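Local structure of 4-hydroxyphenylpyruvate dioxygenase (5HMQ) at residues L286-A294 against A376-F384. The protein converts 3-dehydroshikimate to protocatechuate in a divalent-metal-dependent TIM-barrel domain fused to a hydroxyphenylpyruvate-dioxygenase-like domain. Sequence-based numbering, arbitrary orientation.
Sequences LFSPPPASA and AALKRATAF
Arg-380 runs past the carbonyl of Pro-290 in the proline-rich connector 286-294, whose residues 289-294 adopt polyproline II conformation on the way from helix 252-276 of the TIM-barrel part to the first strand of the HPPD-like, VOC-fold part; the segment 376-384, mostly helix, belongs to that second fold. The arginine illustrates how one side chain can tie an extended connector to a helix. Its CB starts 3.5 Å from Pro-290 O, and a chi1 of 166°, with CG anti to the backbone N, sends CG and CD on past the same carbonyl, CD also packing against the CA and CB of Ala-292. A bend at chi3 (-98°) then turns NE to donate to Pro-290 O at 2.8 Å, in the plane of the carbonyl, with an N-H...O angle of 152°. NE also lies 3.3 Å from Ala-292 N, two donors that do not bond, and CZ stays 3.7 Å from Pro-290 O. Pro-289 CG lies over one face of the guanidinium and Ala-292 CB over the other, while NH2 ends in a salt bridge with Glu-268 of helix 252-276, a second partner that should limit rotation of the group.

Back toward the helix N-terminus, Pro-290 CG meets Lys-379 CB, and Ser-293 CB sits 3.9 Å from Ala-377 CB. Toward its C-terminal end, Pro-289 CB packs on Ala-383 CB and CG reaches Phe-384 CE2. Phe-287 directs its edge at the face of Phe-384 in a T-shaped pair, centroids 5.5 Å apart, and its CZ also comes within 3.4 Å of Ala-383 O.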
ATOM      1  N   LEU C 286     -32.141  -9.633  -1.735  1.00 52.15           N
ATOM      2  CA  LEU C 286     -30.831  -9.770  -1.114  1.00 54.41           C
ATOM      3  C   LEU C 286     -30.079 -10.954  -1.709  1.00 52.30           C
ATOM      4  O   LEU C 286     -30.644 -12.042  -1.864  1.00 53.54           O
ATOM      5  CB  LEU C 286     -30.976  -9.932   0.400  1.00 51.12           C
ATOM      6  CG  LEU C 286     -31.684  -8.758   1.084  1.00 51.13           C
ATOM      7  CD1 LEU C 286     -31.868  -9.019   2.569  1.00 50.41           C
ATOM      8  CD2 LEU C 286     -30.930  -7.456   0.855  1.00 47.44           C
ATOM      9  N   PHE C 287     -28.810 -10.724  -2.055  1.00 49.96           N
ATOM     10  CA  PHE C 287     -27.924 -11.771  -2.554  1.00 50.93           C
ATOM     11  C   PHE C 287     -28.028 -13.024  -1.693  1.00 52.92           C
ATOM     12  O   PHE C 287     -27.935 -12.960  -0.464  1.00 55.28           O
ATOM     13  CB  PHE C 287     -26.483 -11.249  -2.571  1.00 50.39           C
ATOM     14  CG  PHE C 287     -25.530 -12.076  -3.395  1.00 50.53           C
ATOM     15  CD1 PHE C 287     -25.737 -12.254  -4.753  1.00 48.10           C
ATOM     16  CD2 PHE C 287     -24.409 -12.650  -2.813  1.00 51.42           C
ATOM     17  CE1 PHE C 287     -24.853 -13.002  -5.514  1.00 47.32           C
ATOM     18  CE2 PHE C 287     -23.522 -13.400  -3.568  1.00 50.95           C
ATOM     19  CZ  PHE C 287     -23.745 -13.576  -4.921  1.00 49.75           C
ATOM     20  N   SER C 288     -28.250 -14.165  -2.343  1.00 55.44           N
ATOM     21  CA  SER C 288     -28.453 -15.444  -1.662  1.00 55.99           C
ATOM     22  C   SER C 288     -27.574 -16.495  -2.325  1.00 54.05           C
ATOM     23  O   SER C 288     -28.058 -17.333  -3.098  1.00 52.11           O
ATOM     24  CB  SER C 288     -29.928 -15.853  -1.669  1.00 55.08           C
ATOM     25  OG  SER C 288     -30.457 -15.862  -2.982  1.00 57.44           O
ATOM     26  N   PRO C 289     -26.273 -16.477  -2.052  1.00 52.04           N
ATOM     27  CA  PRO C 289     -25.367 -17.447  -2.668  1.00 51.96           C
ATOM     28  C   PRO C 289     -25.453 -18.786  -1.958  1.00 52.36           C
ATOM     29  O   PRO C 289     -26.094 -18.892  -0.902  1.00 49.84           O
ATOM     30  CB  PRO C 289     -23.990 -16.795  -2.479  1.00 52.08           C
ATOM     31  CG  PRO C 289     -24.129 -16.058  -1.193  1.00 52.97           C
ATOM     32  CD  PRO C 289     -25.562 -15.569  -1.134  1.00 50.29           C
ATOM     33  N   PRO C 290     -24.843 -19.834  -2.508  1.00 52.16           N
ATOM     34  CA  PRO C 290     -24.814 -21.124  -1.809  1.00 51.08           C
ATOM     35  C   PRO C 290     -24.134 -20.994  -0.459  1.00 51.89           C
ATOM     36  O   PRO C 290     -23.109 -20.306  -0.335  1.00 51.21           O
ATOM     37  CB  PRO C 290     -24.000 -22.024  -2.751  1.00 52.46           C
ATOM     38  CG  PRO C 290     -24.097 -21.377  -4.086  1.00 51.22           C
ATOM     39  CD  PRO C 290     -24.194 -19.907  -3.830  1.00 51.58           C
ATOM     40  N   PRO C 291     -24.692 -21.612   0.583  1.00 53.19           N
ATOM     41  CA  PRO C 291     -24.005 -21.624   1.879  1.00 52.13           C
ATOM     42  C   PRO C 291     -22.638 -22.279   1.768  1.00 50.79           C
ATOM     43  O   PRO C 291     -22.402 -23.136   0.912  1.00 51.25           O
ATOM     44  CB  PRO C 291     -24.946 -22.442   2.774  1.00 50.71           C
ATOM     45  CG  PRO C 291     -26.286 -22.316   2.123  1.00 53.01           C
ATOM     46  CD  PRO C 291     -26.007 -22.269   0.649  1.00 54.54           C
ATOM     47  N   ALA C 292     -21.729 -21.854   2.638  1.00 49.30           N
ATOM     48  CA  ALA C 292     -20.381 -22.398   2.625  1.00 52.36           C
ATOM     49  C   ALA C 292     -20.394 -23.873   3.004  1.00 53.28           C
ATOM     50  O   ALA C 292     -21.209 -24.325   3.813  1.00 51.31           O
ATOM     51  CB  ALA C 292     -19.480 -21.625   3.586  1.00 49.87           C
ATOM     52  N   SER C 293     -19.489 -24.630   2.390  1.00 55.13           N
ATOM     53  CA  SER C 293     -19.310 -26.023   2.764  1.00 54.58           C
ATOM     54  C   SER C 293     -18.734 -26.130   4.171  1.00 56.82           C
ATOM     55  O   SER C 293     -18.028 -25.238   4.650  1.00 53.13           O
ATOM     56  CB  SER C 293     -18.391 -26.729   1.770  1.00 53.71           C
ATOM     57  OG  SER C 293     -18.012 -28.008   2.250  1.00 54.24           O
ATOM     58  N   ALA C 294     -19.039 -27.244   4.833  1.00 56.85           N
ATOM     59  CA  ALA C 294     -18.390 -27.563   6.094  1.00 52.29           C
ATOM     60  C   ALA C 294     -16.957 -28.014   5.844  1.00 50.43           C
ATOM     61  O   ALA C 294     -16.629 -28.556   4.784  1.00 51.53           O
ATOM     62  CB  ALA C 294     -19.164 -28.651   6.838  1.00 53.84           C
ATOM     63  N   ALA C 376     -20.513 -27.031  -3.487  1.00 55.53           N
ATOM     64  CA  ALA C 376     -21.023 -25.868  -2.767  1.00 54.35           C
ATOM     65  C   ALA C 376     -19.915 -24.859  -2.496  1.00 55.47           C
ATOM     66  O   ALA C 376     -20.121 -23.647  -2.631  1.00 54.65           O
ATOM     67  CB  ALA C 376     -21.685 -26.302  -1.460  1.00 52.21           C
ATOM     68  N   ALA C 377     -18.737 -25.339  -2.087  1.00 53.34           N
ATOM     69  CA  ALA C 377     -17.615 -24.435  -1.855  1.00 51.38           C
ATOM     70  C   ALA C 377     -17.208 -23.725  -3.139  1.00 50.11           C
ATOM     71  O   ALA C 377     -16.952 -22.516  -3.135  1.00 48.72           O
ATOM     72  CB  ALA C 377     -16.433 -25.204  -1.266  1.00 50.94           C
ATOM     73  N   LEU C 378     -17.158 -24.459  -4.253  1.00 49.02           N
ATOM     74  CA  LEU C 378     -16.767 -23.853  -5.521  1.00 51.61           C
ATOM     75  C   LEU C 378     -17.798 -22.841  -5.998  1.00 54.16           C
ATOM     76  O   LEU C 378     -17.437 -21.756  -6.473  1.00 54.46           O
ATOM     77  CB  LEU C 378     -16.556 -24.935  -6.579  1.00 50.22           C
ATOM     78  CG  LEU C 378     -16.246 -24.397  -7.977  1.00 48.51           C
ATOM     79  CD1 LEU C 378     -14.934 -23.636  -7.962  1.00 47.88           C
ATOM     80  CD2 LEU C 378     -16.209 -25.521  -9.000  1.00 48.46           C
ATOM     81  N   LYS C 379     -19.085 -23.167  -5.874  1.00 49.96           N
ATOM     82  CA  LYS C 379     -20.111 -22.264  -6.381  1.00 51.53           C
ATOM     83  C   LYS C 379     -20.210 -21.001  -5.537  1.00 52.49           C
ATOM     84  O   LYS C 379     -20.464 -19.917  -6.076  1.00 50.72           O
ATOM     85  CB  LYS C 379     -21.460 -22.981  -6.447  1.00 54.20           C
ATOM     86  CG  LYS C 379     -21.570 -23.955  -7.610  1.00 54.35           C
ATOM     87  CD  LYS C 379     -22.858 -24.758  -7.558  1.00 54.11           C
ATOM     88  CE  LYS C 379     -22.855 -25.857  -8.609  1.00 56.54           C
ATOM     89  NZ  LYS C 379     -24.048 -26.741  -8.492  1.00 59.63           N
ATOM     90  N   ARG C 380     -20.000 -21.113  -4.223  1.00 48.59           N
ATOM     91  CA  ARG C 380     -20.007 -19.925  -3.378  1.00 49.70           C
ATOM     92  C   ARG C 380     -18.823 -19.017  -3.682  1.00 48.60           C
ATOM     93  O   ARG C 380     -18.980 -17.792  -3.766  1.00 51.17           O
ATOM     94  CB  ARG C 380     -20.003 -20.320  -1.902  1.00 49.70           C
ATOM     95  CG  ARG C 380     -19.661 -19.159  -0.987  1.00 49.41           C
ATOM     96  CD  ARG C 380     -19.764 -19.530   0.471  1.00 48.40           C
ATOM     97  NE  ARG C 380     -21.039 -19.105   1.029  1.00 52.97           N
ATOM     98  CZ  ARG C 380     -21.192 -18.032   1.796  1.00 50.36           C
ATOM     99  NH1 ARG C 380     -20.146 -17.276   2.097  1.00 49.02           N
ATOM    100  NH2 ARG C 380     -22.391 -17.718   2.261  1.00 52.83           N
ATOM    101  N   ALA C 381     -17.630 -19.594  -3.848  1.00 48.85           N
ATOM    102  CA  ALA C 381     -16.462 -18.786  -4.187  1.00 48.93           C
ATOM    103  C   ALA C 381     -16.664 -18.063  -5.513  1.00 50.17           C
ATOM    104  O   ALA C 381     -16.250 -16.909  -5.669  1.00 48.52           O
ATOM    105  CB  ALA C 381     -15.211 -19.663  -4.231  1.00 48.83           C
ATOM    106  N   THR C 382     -17.296 -18.732  -6.480  1.00 50.66           N
ATOM    107  CA  THR C 382     -17.609 -18.085  -7.750  1.00 49.69           C
ATOM    108  C   THR C 382     -18.676 -17.009  -7.575  1.00 49.33           C
ATOM    109  O   THR C 382     -18.599 -15.945  -8.198  1.00 48.22           O
ATOM    110  CB  THR C 382     -18.057 -19.130  -8.773  1.00 50.48           C
ATOM    111  OG1 THR C 382     -17.031 -20.119  -8.929  1.00 48.39           O
ATOM    112  CG2 THR C 382     -18.341 -18.477 -10.119  1.00 48.45           C
ATOM    113  N   ALA C 383     -19.682 -17.270  -6.733  1.00 49.00           N
ATOM    114  CA  ALA C 383     -20.740 -16.286  -6.518  1.00 48.19           C
ATOM    115  C   ALA C 383     -20.192 -14.994  -5.929  1.00 50.32           C
ATOM    116  O   ALA C 383     -20.687 -13.906  -6.250  1.00 52.30           O
ATOM    117  CB  ALA C 383     -21.826 -16.864  -5.611  1.00 47.02           C
ATOM    118  N   PHE C 384     -19.176 -15.085  -5.071  1.00 48.88           N
ATOM    119  CA  PHE C 384     -18.504 -13.907  -4.549  1.00 47.59           C
ATOM    120  C   PHE C 384     -17.346 -13.470  -5.437  1.00 46.33           C
ATOM    121  O   PHE C 384     -16.494 -12.689  -4.997  1.00 47.69           O
ATOM    122  CB  PHE C 384     -18.024 -14.155  -3.119  1.00 46.49           C
ATOM    123  CG  PHE C 384     -19.124 -14.092  -2.097  1.00 45.36           C
ATOM    124  CD1 PHE C 384     -19.630 -12.870  -1.687  1.00 48.36           C
ATOM    125  CD2 PHE C 384     -19.649 -15.249  -1.548  1.00 45.22           C
ATOM    126  CE1 PHE C 384     -20.644 -12.802  -0.749  1.00 49.98           C
ATOM    127  CE2 PHE C 384     -20.661 -15.188  -0.608  1.00 45.91           C
ATOM    128  CZ  PHE C 384     -21.160 -13.964  -0.208  1.00 46.18           C
TER